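Local coordinates for periplasmic protein (Legionella pneumophila subsp. pneumophila, PDB 4FGQ) that probably cleaves protein substrates in the periplasm as a calcium-dependent cysteine protease of the bacterial transglutaminase-like family, at residues Q14-S19 with K26-W31; Y71-S74 with V80-G83; I92-L97 with S158-G163; Q106-Y111 with G163-K168; E133-D138 with I144-A149. One frame throughout, in Å; residues are numbered along the deposited sequence. Where two conformers were deposited one is given.

Contact 1: residues Q14-S19 with K26-W31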
# COMPACT_ATOMS: atom_id res chain seq x y z
N GLN A 14 6.03 11.99 -13.43
CA GLN A 14 6.24 12.23 -14.86
C GLN A 14 7.72 12.38 -15.20
O GLN A 14 8.14 12.01 -16.30
CB GLN A 14 5.46 13.46 -15.32
CG GLN A 14 3.96 13.26 -15.44
CD GLN A 14 3.21 14.57 -15.61
OE1 GLN A 14 3.78 15.65 -15.41
NE2 GLN A 14 1.94 14.48 -15.97
N LYS A 15 8.49 12.92 -14.27
CA LYS A 15 9.92 13.11 -14.50
C LYS A 15 10.68 11.81 -14.30
O LYS A 15 11.67 11.56 -14.98
CB LYS A 15 10.46 14.20 -13.58
CG LYS A 15 9.84 15.56 -13.87
CD LYS A 15 10.27 16.61 -12.85
CE LYS A 15 9.47 17.89 -13.04
NZ LYS A 15 9.43 18.72 -11.81
N LEU A 16 10.20 10.98 -13.38
CA LEU A 16 10.77 9.66 -13.21
C LEU A 16 10.56 8.85 -14.48
O LEU A 16 11.48 8.18 -14.95
CB LEU A 16 10.13 8.95 -12.01
CG LEU A 16 10.82 9.17 -10.66
CD1 LEU A 16 9.89 8.84 -9.51
CD2 LEU A 16 12.08 8.34 -10.58
N ALA A 17 9.36 8.93 -15.05
CA ALA A 17 9.01 8.16 -16.25
C ALA A 17 10.03 8.37 -17.36
O ALA A 17 10.47 7.41 -18.00
CB ALA A 17 7.62 8.52 -16.73
N GLN A 18 10.41 9.63 -17.59
CA GLN A 18 11.33 9.96 -18.68
C GLN A 18 12.77 9.49 -18.46
O GLN A 18 13.57 9.49 -19.40
CB GLN A 18 11.28 11.46 -19.00
CG GLN A 18 9.97 11.88 -19.67
CD GLN A 18 9.50 10.86 -20.70
OE1 GLN A 18 10.13 10.67 -21.74
NE2 GLN A 18 8.38 10.20 -20.41
N SER A 19 13.09 9.08 -17.24
CA SER A 19 14.42 8.56 -16.94
C SER A 19 14.50 7.06 -17.19
O SER A 19 15.59 6.48 -17.23
CB SER A 19 14.79 8.87 -15.49
OG SER A 19 14.78 10.26 -15.26
N LYS A 26 6.37 3.19 -19.14
CA LYS A 26 4.92 3.09 -19.23
C LYS A 26 4.25 2.91 -17.87
O LYS A 26 3.15 3.41 -17.67
CB LYS A 26 4.50 1.95 -20.16
CG LYS A 26 4.76 2.21 -21.63
CD LYS A 26 4.17 1.10 -22.48
CE LYS A 26 4.16 1.49 -23.95
NZ LYS A 26 5.41 2.19 -24.33
N ARG A 27 4.89 2.18 -16.96
CA ARG A 27 4.31 1.98 -15.64
C ARG A 27 4.28 3.28 -14.84
O ARG A 27 3.30 3.57 -14.15
CB ARG A 27 5.04 0.88 -14.85
CG ARG A 27 4.76 -0.53 -15.37
CD ARG A 27 5.19 -1.63 -14.38
NE ARG A 27 6.62 -1.63 -14.06
CZ ARG A 27 7.57 -2.20 -14.79
NH1 ARG A 27 7.28 -2.80 -15.94
NH2 ARG A 27 8.84 -2.14 -14.38
N PHE A 28 5.35 4.06 -14.92
CA PHE A 28 5.38 5.36 -14.25
C PHE A 28 4.29 6.28 -14.79
O PHE A 28 3.54 6.89 -14.03
CB PHE A 28 6.76 6.03 -14.36
CG PHE A 28 7.76 5.54 -13.34
CD1 PHE A 28 7.63 5.89 -12.01
CD2 PHE A 28 8.82 4.73 -13.72
CE1 PHE A 28 8.54 5.45 -11.06
CE2 PHE A 28 9.73 4.28 -12.78
CZ PHE A 28 9.60 4.64 -11.45
N THR A 29 4.19 6.36 -16.11
CA THR A 29 3.18 7.21 -16.73
C THR A 29 1.77 6.78 -16.33
O THR A 29 0.90 7.62 -16.06
CB THR A 29 3.31 7.20 -18.26
OG1 THR A 29 4.58 7.78 -18.62
CG2 THR A 29 2.19 8.01 -18.91
N ALA A 30 1.55 5.47 -16.27
CA ALA A 30 0.25 4.93 -15.88
C ALA A 30 -0.10 5.25 -14.43
O ALA A 30 -1.26 5.54 -14.12
CB ALA A 30 0.23 3.42 -16.12
N TRP A 31 0.90 5.20 -13.56
CA TRP A 31 0.74 5.54 -12.15
C TRP A 31 0.36 7.02 -12.01
O TRP A 31 -0.56 7.37 -11.26
CB TRP A 31 2.06 5.26 -11.43
CG TRP A 31 2.06 5.46 -9.95
CD1 TRP A 31 0.99 5.43 -9.10
CD2 TRP A 31 3.21 5.70 -9.14
NE1 TRP A 31 1.42 5.65 -7.80
CE2 TRP A 31 2.77 5.82 -7.81
CE3 TRP A 31 4.58 5.84 -9.43
CZ2 TRP A 31 3.66 6.07 -6.76
CZ3 TRP A 31 5.45 6.09 -8.38
CH2 TRP A 31 4.99 6.20 -7.07

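Contact 2: residues Y71-S74 with V80-G83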
# COMPACT_ATOMS: atom_id res chain seq x y z
N TYR A 71 13.09 -6.84 3.13
CA TYR A 71 13.23 -5.47 2.62
C TYR A 71 11.88 -4.88 2.23
O TYR A 71 11.10 -5.52 1.52
CB TYR A 71 14.16 -5.47 1.41
CG TYR A 71 14.49 -4.10 0.87
CD1 TYR A 71 13.85 -3.60 -0.26
CD2 TYR A 71 15.47 -3.32 1.47
CE1 TYR A 71 14.16 -2.34 -0.76
CE2 TYR A 71 15.79 -2.07 0.97
CZ TYR A 71 15.13 -1.59 -0.14
OH TYR A 71 15.45 -0.34 -0.62
N TRP A 72 11.60 -3.66 2.70
CA TRP A 72 10.37 -2.96 2.34
C TRP A 72 10.64 -1.99 1.20
O TRP A 72 11.51 -1.13 1.31
CB TRP A 72 9.82 -2.16 3.53
CG TRP A 72 9.26 -2.98 4.65
CD1 TRP A 72 9.46 -4.32 4.88
CD2 TRP A 72 8.40 -2.52 5.70
NE1 TRP A 72 8.78 -4.71 6.02
CE2 TRP A 72 8.12 -3.63 6.53
CE3 TRP A 72 7.84 -1.28 6.02
CZ2 TRP A 72 7.30 -3.52 7.67
CZ3 TRP A 72 7.03 -1.18 7.14
CH2 TRP A 72 6.77 -2.29 7.95
N LYS A 73 9.89 -2.12 0.11
CA LYS A 73 10.10 -1.28 -1.08
C LYS A 73 9.33 0.03 -1.01
O LYS A 73 8.15 0.05 -0.67
CB LYS A 73 9.63 -2.02 -2.34
CG LYS A 73 10.34 -3.33 -2.62
CD LYS A 73 9.91 -3.86 -4.00
CE LYS A 73 10.38 -5.28 -4.23
NZ LYS A 73 10.15 -5.72 -5.64
N SER A 74 10.01 1.12 -1.37
CA SER A 74 9.31 2.39 -1.61
C SER A 74 8.45 2.24 -2.85
O SER A 74 8.70 1.34 -3.65
CB SER A 74 10.32 3.53 -1.83
OG SER A 74 10.98 3.39 -3.06
N VAL A 80 9.63 0.31 -10.41
CA VAL A 80 10.80 -0.14 -11.15
C VAL A 80 10.85 -1.66 -11.26
O VAL A 80 11.11 -2.21 -12.34
CB VAL A 80 12.11 0.40 -10.53
CG1 VAL A 80 13.33 -0.27 -11.15
CG2 VAL A 80 12.19 1.91 -10.72
N ASP A 81 10.56 -2.35 -10.16
CA ASP A 81 10.65 -3.81 -10.13
C ASP A 81 9.45 -4.48 -10.80
O ASP A 81 9.53 -5.67 -11.15
CB ASP A 81 10.74 -4.31 -8.69
CG ASP A 81 12.06 -3.94 -8.03
OD1 ASP A 81 12.95 -3.42 -8.73
OD2 ASP A 81 12.21 -4.20 -6.82
N GLY A 82 8.36 -3.74 -10.96
CA GLY A 82 7.14 -4.28 -11.52
C GLY A 82 6.33 -5.09 -10.53
O GLY A 82 5.47 -5.89 -10.91
N GLY A 83 6.59 -4.86 -9.24
CA GLY A 83 5.83 -5.54 -8.20
C GLY A 83 6.63 -5.71 -6.92
O GLY A 83 7.62 -5.02 -6.72

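Contact 3: residues I92-L97 with S158-G163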
# COMPACT_ATOMS: atom_id res chain seq x y z
N ILE A 92 2.50 0.90 -1.52
CA ILE A 92 2.25 1.76 -2.67
C ILE A 92 0.77 2.17 -2.76
O ILE A 92 0.46 3.29 -3.16
CB ILE A 92 2.82 1.20 -4.01
CG1 ILE A 92 2.67 2.24 -5.12
CG2 ILE A 92 2.13 -0.11 -4.40
CD1 ILE A 92 3.61 2.02 -6.31
N LYS A 93 -0.13 1.27 -2.36
CA LYS A 93 -1.55 1.63 -2.32
C LYS A 93 -1.77 2.78 -1.35
O LYS A 93 -2.53 3.72 -1.64
CB LYS A 93 -2.40 0.43 -1.92
CG LYS A 93 -2.55 -0.61 -3.03
CD LYS A 93 -3.32 -1.82 -2.52
CE LYS A 93 -3.24 -2.99 -3.50
NZ LYS A 93 -3.99 -4.18 -2.95
N TYR A 94 -1.13 2.70 -0.19
CA TYR A 94 -1.23 3.74 0.84
C TYR A 94 -0.78 5.09 0.29
O TYR A 94 -1.53 6.06 0.32
CB TYR A 94 -0.42 3.36 2.09
CG TYR A 94 -0.21 4.53 3.03
CD1 TYR A 94 -1.22 4.98 3.87
CD2 TYR A 94 1.01 5.21 3.05
CE1 TYR A 94 -1.02 6.08 4.73
CE2 TYR A 94 1.22 6.30 3.88
CZ TYR A 94 0.20 6.73 4.71
OH TYR A 94 0.44 7.81 5.53
N PHE A 95 0.45 5.16 -0.22
CA PHE A 95 0.96 6.45 -0.69
C PHE A 95 0.15 7.01 -1.85
O PHE A 95 -0.06 8.22 -1.97
CB PHE A 95 2.45 6.37 -1.03
CG PHE A 95 3.34 6.44 0.18
CD1 PHE A 95 3.43 7.62 0.91
CD2 PHE A 95 4.05 5.32 0.59
CE1 PHE A 95 4.25 7.69 2.04
CE2 PHE A 95 4.87 5.39 1.72
CZ PHE A 95 4.97 6.57 2.44
N THR A 96 -0.36 6.12 -2.70
CA THR A 96 -1.11 6.56 -3.86
C THR A 96 -2.46 7.12 -3.43
O THR A 96 -2.90 8.15 -3.94
CB THR A 96 -1.30 5.42 -4.86
OG1 THR A 96 -0.01 4.97 -5.29
CG2 THR A 96 -2.07 5.89 -6.08
N LEU A 97 -3.10 6.47 -2.46
CA LEU A 97 -4.38 6.97 -1.94
C LEU A 97 -4.23 8.32 -1.25
O LEU A 97 -5.09 9.19 -1.40
CB LEU A 97 -5.05 5.93 -1.02
CG LEU A 97 -5.73 4.84 -1.86
CD1 LEU A 97 -5.93 3.58 -1.02
CD2 LEU A 97 -7.08 5.34 -2.41
N SER A 158 -0.65 -1.86 13.15
CA SER A 158 -0.89 -1.07 11.96
C SER A 158 -0.11 0.24 12.05
O SER A 158 0.33 0.64 13.13
CB SER A 158 -2.39 -0.81 11.75
OG SER A 158 -2.92 -0.04 12.82
N PHE A 159 0.09 0.89 10.92
CA PHE A 159 0.90 2.10 10.90
C PHE A 159 0.62 2.95 9.67
O PHE A 159 0.05 2.47 8.68
CB PHE A 159 2.39 1.74 10.95
CG PHE A 159 2.86 0.96 9.76
CD1 PHE A 159 3.48 1.59 8.70
CD2 PHE A 159 2.66 -0.42 9.70
CE1 PHE A 159 3.92 0.86 7.60
CE2 PHE A 159 3.09 -1.15 8.60
CZ PHE A 159 3.72 -0.51 7.56
N ASN A 160 1.00 4.22 9.73
CA ASN A 160 1.05 5.06 8.54
C ASN A 160 2.19 6.06 8.69
O ASN A 160 3.05 5.90 9.56
CB ASN A 160 -0.30 5.74 8.27
CG ASN A 160 -0.83 6.52 9.46
OD1 ASN A 160 -0.06 6.97 10.31
ND2 ASN A 160 -2.15 6.68 9.53
N ALA A 161 2.22 7.10 7.86
CA ALA A 161 3.33 8.05 7.93
C ALA A 161 3.41 8.74 9.28
O ALA A 161 4.48 9.22 9.68
CB ALA A 161 3.25 9.07 6.80
N GLU A 162 2.30 8.79 10.00
CA GLU A 162 2.24 9.54 11.25
C GLU A 162 2.41 8.69 12.50
O GLU A 162 3.12 9.07 13.43
CB GLU A 162 0.93 10.34 11.35
CG GLU A 162 0.81 11.48 10.36
CD GLU A 162 0.35 11.03 8.99
OE1 GLU A 162 0.83 11.61 7.98
OE2 GLU A 162 -0.49 10.11 8.91
N GLY A 163 1.74 7.54 12.54
CA GLY A 163 1.68 6.77 13.77
C GLY A 163 1.88 5.28 13.62
O GLY A 163 2.00 4.75 12.51

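Contact 4: residues Q106-Y111 with G163-K168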
# COMPACT_ATOMS: atom_id res chain seq x y z
N GLN A 106 -7.17 8.14 7.74
CA GLN A 106 -8.13 7.06 7.49
C GLN A 106 -7.49 5.80 6.96
O GLN A 106 -8.18 4.83 6.67
CB GLN A 106 -9.20 7.51 6.50
CG GLN A 106 -10.04 8.65 7.02
CD GLN A 106 -11.18 9.00 6.09
OE1 GLN A 106 -11.23 10.11 5.55
NE2 GLN A 106 -12.10 8.06 5.89
N LEU A 107 -6.17 5.83 6.79
CA LEU A 107 -5.48 4.71 6.17
C LEU A 107 -4.42 4.16 7.10
O LEU A 107 -3.57 4.90 7.60
CB LEU A 107 -4.82 5.15 4.86
CG LEU A 107 -5.78 5.60 3.76
CD1 LEU A 107 -5.02 6.32 2.68
CD2 LEU A 107 -6.49 4.38 3.17
N ARG A 108 -4.46 2.85 7.34
CA ARG A 108 -3.42 2.23 8.15
C ARG A 108 -2.96 0.96 7.50
O ARG A 108 -3.76 0.05 7.27
CB ARG A 108 -3.92 1.94 9.56
CG ARG A 108 -4.22 3.20 10.36
CD ARG A 108 -4.60 2.91 11.78
NE ARG A 108 -5.03 4.13 12.46
CZ ARG A 108 -5.52 4.18 13.69
NH1 ARG A 108 -5.66 3.06 14.40
NH2 ARG A 108 -5.89 5.34 14.22
N ILE A 109 -1.67 0.91 7.16
CA ILE A 109 -1.07 -0.31 6.65
C ILE A 109 -1.08 -1.31 7.80
O ILE A 109 -0.63 -1.00 8.91
CB ILE A 109 0.36 -0.05 6.16
CG1 ILE A 109 0.36 1.02 5.06
CG2 ILE A 109 1.00 -1.35 5.68
CD1 ILE A 109 1.75 1.63 4.77
N THR A 110 -1.60 -2.52 7.55
CA THR A 110 -1.88 -3.44 8.65
C THR A 110 -1.15 -4.76 8.51
O THR A 110 -1.31 -5.45 7.50
CB THR A 110 -3.39 -3.75 8.74
OG1 THR A 110 -4.10 -2.53 8.93
CG2 THR A 110 -3.69 -4.69 9.90
N TYR A 111 -0.40 -5.12 9.54
CA TYR A 111 0.30 -6.40 9.59
C TYR A 111 -0.61 -7.35 10.35
O TYR A 111 -0.97 -7.10 11.51
CB TYR A 111 1.61 -6.19 10.32
CG TYR A 111 2.51 -7.40 10.51
CD1 TYR A 111 3.62 -7.59 9.70
CD2 TYR A 111 2.30 -8.29 11.55
CE1 TYR A 111 4.47 -8.66 9.90
CE2 TYR A 111 3.14 -9.36 11.75
CZ TYR A 111 4.22 -9.54 10.92
OH TYR A 111 5.07 -10.61 11.12
N GLY A 163 1.74 7.54 12.54
CA GLY A 163 1.68 6.77 13.77
C GLY A 163 1.88 5.28 13.62
O GLY A 163 2.00 4.75 12.51
N LEU A 164 1.91 4.60 14.76
CA LEU A 164 2.06 3.16 14.86
C LEU A 164 1.14 2.71 15.98
O LEU A 164 1.18 3.26 17.09
CB LEU A 164 3.51 2.81 15.21
CG LEU A 164 3.76 1.38 15.71
CD1 LEU A 164 3.60 0.42 14.55
CD2 LEU A 164 5.15 1.27 16.33
N TRP A 165 0.30 1.72 15.71
CA TRP A 165 -0.68 1.25 16.69
C TRP A 165 -0.61 -0.26 16.88
O TRP A 165 -0.58 -1.00 15.90
CB TRP A 165 -2.09 1.61 16.21
CG TRP A 165 -2.36 3.09 16.10
CD1 TRP A 165 -2.92 3.90 17.04
CD2 TRP A 165 -2.09 3.92 14.96
NE1 TRP A 165 -3.01 5.19 16.57
CE2 TRP A 165 -2.51 5.23 15.29
CE3 TRP A 165 -1.54 3.70 13.70
CZ2 TRP A 165 -2.38 6.30 14.40
CZ3 TRP A 165 -1.42 4.76 12.82
CH2 TRP A 165 -1.84 6.04 13.17
N LEU A 166 -0.61 -0.73 18.12
CA LEU A 166 -0.73 -2.17 18.35
C LEU A 166 -2.21 -2.55 18.35
O LEU A 166 -3.05 -1.77 18.79
CB LEU A 166 -0.08 -2.59 19.67
CG LEU A 166 1.41 -2.27 19.83
CD1 LEU A 166 1.99 -2.97 21.07
CD2 LEU A 166 2.19 -2.63 18.59
N ALA A 167 -2.52 -3.73 17.83
CA ALA A 167 -3.91 -4.19 17.79
C ALA A 167 -4.36 -4.70 19.15
O ALA A 167 -3.53 -5.04 20.00
CB ALA A 167 -4.06 -5.27 16.75
N LYS A 168 -5.67 -4.77 19.33
CA LYS A 168 -6.28 -5.44 20.48
C LYS A 168 -7.78 -5.61 20.25
O LYS A 168 -8.60 -5.10 21.01
CB LYS A 168 -6.02 -4.67 21.77

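Contact 5: residues E133-D138 with I144-A149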
# COMPACT_ATOMS: atom_id res chain seq x y z
N GLU A 133 -15.62 -0.10 11.58
CA GLU A 133 -15.01 -1.31 11.07
C GLU A 133 -14.26 -0.98 9.78
O GLU A 133 -14.83 -0.38 8.87
CB GLU A 133 -16.13 -2.30 10.78
CG GLU A 133 -15.67 -3.62 10.26
CD GLU A 133 -16.81 -4.60 10.14
OE1 GLU A 133 -17.99 -4.20 10.28
OE2 GLU A 133 -16.53 -5.77 9.91
N PRO A 134 -12.97 -1.38 9.69
CA PRO A 134 -12.20 -0.99 8.51
C PRO A 134 -12.48 -1.87 7.29
O PRO A 134 -12.95 -3.00 7.45
CB PRO A 134 -10.75 -1.15 8.96
CG PRO A 134 -10.81 -2.21 10.02
CD PRO A 134 -12.14 -2.02 10.72
N LEU A 135 -12.22 -1.32 6.11
CA LEU A 135 -12.33 -2.05 4.85
C LEU A 135 -10.93 -2.50 4.47
O LEU A 135 -9.97 -1.73 4.61
CB LEU A 135 -12.91 -1.13 3.79
CG LEU A 135 -14.27 -0.52 4.11
CD1 LEU A 135 -14.81 0.23 2.88
CD2 LEU A 135 -15.23 -1.58 4.57
N ILE A 136 -10.81 -3.74 3.99
CA ILE A 136 -9.50 -4.33 3.76
C ILE A 136 -9.13 -4.35 2.27
O ILE A 136 -9.81 -4.99 1.45
CB ILE A 136 -9.45 -5.78 4.31
CG1 ILE A 136 -9.83 -5.82 5.80
CG2 ILE A 136 -8.07 -6.36 4.08
CD1 ILE A 136 -8.89 -5.03 6.70
N LEU A 137 -8.05 -3.65 1.93
CA LEU A 137 -7.51 -3.64 0.57
C LEU A 137 -6.34 -4.64 0.54
O LEU A 137 -5.27 -4.38 1.14
CB LEU A 137 -7.02 -2.25 0.20
CG LEU A 137 -8.09 -1.26 -0.28
CD1 LEU A 137 -9.00 -0.81 0.88
CD2 LEU A 137 -7.44 -0.06 -0.96
N ASP A 138 -6.56 -5.76 -0.14
CA ASP A 138 -5.66 -6.91 -0.10
C ASP A 138 -5.07 -7.13 -1.47
O ASP A 138 -5.63 -6.66 -2.47
CB ASP A 138 -6.48 -8.14 0.33
CG ASP A 138 -5.64 -9.26 0.88
OD1 ASP A 138 -4.43 -9.31 0.61
OD2 ASP A 138 -6.22 -10.12 1.59
N ILE A 144 -12.82 -5.49 -1.91
CA ILE A 144 -12.61 -4.74 -0.68
C ILE A 144 -13.73 -5.15 0.28
O ILE A 144 -14.93 -4.91 0.02
CB ILE A 144 -12.61 -3.23 -0.94
CG1 ILE A 144 -11.41 -2.86 -1.83
CG2 ILE A 144 -12.58 -2.45 0.38
CD1 ILE A 144 -11.41 -1.39 -2.28
N LEU A 145 -13.35 -5.76 1.40
CA LEU A 145 -14.29 -6.38 2.32
C LEU A 145 -14.08 -5.82 3.72
O LEU A 145 -12.96 -5.47 4.08
CB LEU A 145 -14.07 -7.91 2.35
CG LEU A 145 -14.43 -8.64 1.05
CD1 LEU A 145 -13.91 -10.08 1.05
CD2 LEU A 145 -15.94 -8.62 0.83
N LYS A 146 -15.16 -5.76 4.50
CA LYS A 146 -15.09 -5.34 5.89
C LYS A 146 -14.25 -6.30 6.71
O LYS A 146 -14.15 -7.49 6.38
CB LYS A 146 -16.49 -5.28 6.50
CG LYS A 146 -17.25 -3.99 6.21
CD LYS A 146 -18.68 -4.05 6.75
CE LYS A 146 -19.58 -4.96 5.91
NZ LYS A 146 -19.52 -6.38 6.32
N ALA A 147 -13.65 -5.81 7.79
CA ALA A 147 -12.85 -6.67 8.66
C ALA A 147 -13.59 -7.92 9.13
O ALA A 147 -13.00 -9.00 9.16
CB ALA A 147 -12.32 -5.88 9.85
N SER A 148 -14.87 -7.80 9.49
CA SER A 148 -15.61 -8.97 9.97
C SER A 148 -15.86 -9.99 8.87
O SER A 148 -16.18 -11.15 9.15
CB SER A 148 -16.95 -8.57 10.60
OG SER A 148 -17.74 -7.88 9.64
N ALA A 149 -15.72 -9.56 7.62
CA ALA A 149 -15.84 -10.47 6.48
C ALA A 149 -14.47 -11.04 6.10
O ALA A 149 -14.34 -11.74 5.09
CB ALA A 149 -16.48 -9.77 5.29
O HOH W 1 -10.55 -7.75 1.33

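Contact 1: residues Q14-S19 with K26-W31
Leu-16 and Ala-17 of helix 10-17 pack on Phe-28 and Thr-29 of helix 22-38. The two helices follow each other in the chain, and a short turn joins them as a helical hairpin. Their closest backbone approach is between Ala-17 and Phe-28, with CA atoms 5.0 Å apart. A small residue lies at this point: Ala-17 CB sits 3.5 Å from Phe-28 CB. The CB bond of Phe-28 points toward helix 10-17, and CG, anti to the carbonyl carbon (chi1 -83°), sets the ring face under Leu-16. Leu-16 CB is 4.1 Å from the ring centroid and displaced toward the rim, which makes a CH-pi contact. Leu-16 CD1 adds a second touch, 4.0 Å from Phe-28 CE1. Outside the two segments, Leu-16 also meets Val-76 and Phe-28 meets Ile-79, both of helix 75-81. The Phe-28 ring also meets that of Tyr-20 in the joining turn. Arg-25 of helix 22-38 adds a polar tie, its NE hydrogen-bonding Ala-17 O. At the margin, the methyl of Ala-17 lies against the hydroxyl of Thr-29, with CB 3.7 Å from OG1.

Contact 2: residues Y71-S74 with V80-G83
Lys-73 NZ grips two acceptors on the segment 80-83. One is the carboxylate of Asp-81, in a salt bridge with NZ 2.8 Å from OD2. The oxygen is met on its anti lone pair, the one pointing away from OD1. The second is a main-chain oxygen, with Gly-83 O also 2.8 Å from Lys-73 NZ. Here the donor is tilted 31° from the carbonyl plane. The lysine chain is extended beyond CG, which lets the ammonium span from the loop before helix 75-81 to the residues at and just after its C-terminal end. A further salt bridge joins NZ to Glu-60 OE1, and two carboxylates therefore share the one ammonium. The acceptor carbonyl is placed by the helix end. Gly-82 takes positive phi as the C-prime residue of a Schellman motif, in which Gly-83 N bonds Phe-78 O and Gly-82 N bonds Ile-79 O. The backbone N of Lys-73 bonds Asp-88 OD1. Asp-88 and Tyr-71 both bind calcium in a structure of this protein, though no calcium is bound in this chain. The lysine links the loop before a short helix, N-capped by Ser-74, to its Schellman C-terminal end, beside the calcium-binding site.

Contact 3: residues I92-L97 with S158-G163
Tyr-94 of helix 86-100 meets an Asx turn that starts at Asn-160, in the tight connection between strands 153-159 and 164-166. The tyrosine ring runs out from the helix with CG anti to the backbone N (chi1 165°). Its hydroxyl accepts a hydrogen bond from the main chain: Ala-161 N lies 3.0 Å from Tyr-94 OH. The bond is fairly straight, 162° at the hydrogen. Carbon atoms flank the same oxygen, and Ala-161 CB comes to 3.3 Å from Tyr-94 OH. Asn-160 CB lies obliquely to the ring, 3.6 Å from Tyr-94 CE1. The hydroxyl also hydrogen-bonds Ser-104 OG, which in turn pairs with Glu-162 OE2. Ser-104 thus ties the tyrosine to the carboxylate, which stays 4.2 Å from Tyr-94 OH at OE2. The turn itself is held by Asn-160 OD1, which takes two backbone donors. Gly-163 N, 2.9 Å from Asn-160 OD1, comes nearly straight at the oxygen, whereas Glu-162 N approaches from above the carbonyl plane at 3.0 Å from OD1. The amide is fixed at its nitrogen as well, because Asn-160 ND2 bonds Leu-107 O on strand 107-114. The result is a beta hairpin whose connection is held by an Asx turn and Asx motif at Asn-160, and which a tyrosine joins to the helix that packs on the antiparallel sheet.

Contact 4: residues Q106-Y111 with G163-K168
Arg-108 NH2 comes to 3.5 Å from Trp-165 CE2, the closest approach of the two segments. It is a stacked contact rather than a hydrogen bond. The whole guanidinium of Arg-108 lies flat over one face of the indole, with the planes only 4° apart. Its CZ sits 3.7 Å from the centroid of the six-membered ring, so this is a cation-pi pair. NH1 extends over the other ring, 3.7 Å from Trp-165 CG. The stack continues back along the side chain, where Arg-108 CD makes a CH-pi contact at 4.1 Å from the six-membered ring centroid. The arginine is extended from CG to NE, and the two side chains cross at about a right angle. They bridge a strand: 153-159 runs between 107-114 and 164-166 in the antiparallel sheet. Arg-108 touches Ser-158 of that middle strand on the way, and both side chains touch Asn-160. The far end of the indole reaches over the hairpin turn, with Trp-165 CH2 3.6 Å from Gly-163 CA. Tyr-127 gives Arg-108 another cation-pi partner. With two aromatic partners at a surface contact, the positive charge of Arg-108 is probably stabilised by ring electrons, and the flat stack probably restricts rotation of both groups.

Contact 5: residues E133-D138 with I144-A149
Residues 135-137 and 145-146 pair antiparallel as a short beta hairpin, at one end of the sheet's strand order. Ile-136 and Leu-145 form the hydrogen-bonded pair, with Ile-136 N 2.8 Å from Leu-145 O. The return bond is replaced by a water, which donates to Ile-136 O at 2.9 Å and is held only weakly by Leu-145 N. Leu-135 and Lys-146 form the neighbouring non-hydrogen-bonded pair. Beyond it Ala-147 N bonds Pro-134 O, at 2.9 Å. Side chains on the face of Leu-135 and Lys-146 meet directly: Leu-135 CD2 lies 3.5 Å from Lys-146 CG. Toward the turn, Leu-137 and Ile-144 run side by side and point the same way, with Leu-137 CG 3.9 Å from Ile-144 CD1. Both also touch Asn-51 of helix 43-55, so this end of the hairpin lies against that helix. At the opposite end Pro-134 CD packs on Ala-147 CB, and Glu-133 stretches out with CG anti to its own N (chi1 -179°). That extension brings the carboxylate to the start of the 3-10 segment 147-149, crossing Lys-146 at about a right angle. Ser-148 OG is modelled only 2.4 Å from Glu-133 OE2, so the length of this bond is doubtful. The backbone bond to the same oxygen is sound: Ser-148 N lies 2.7 Å from Glu-133 OE2 and meets it nearly along its C-O axis.

From the N terminus, contact 1 closes the short turn between the first two helices. Contact 2 follows in series and closes the span of helix 75-81. The two touch, as Arg-27 reaches Val-80 and Gly-82. Contact 3 then opens on helix 86-100 and shuts a long loop 61 residues later. Contact 4 opens within that loop and closes beyond it, so contacts 3 and 4 cross and share Gly-163. Contact 5, a local hairpin, lies inside both loops. Contacts 3, 4 and 5 all reach the antiparallel sheet. Trp-31 to Thr-96 joins contact 1 to contact 3, and Trp-72 against Phe-159 joins contact 2 to it, so helices and sheet meet there.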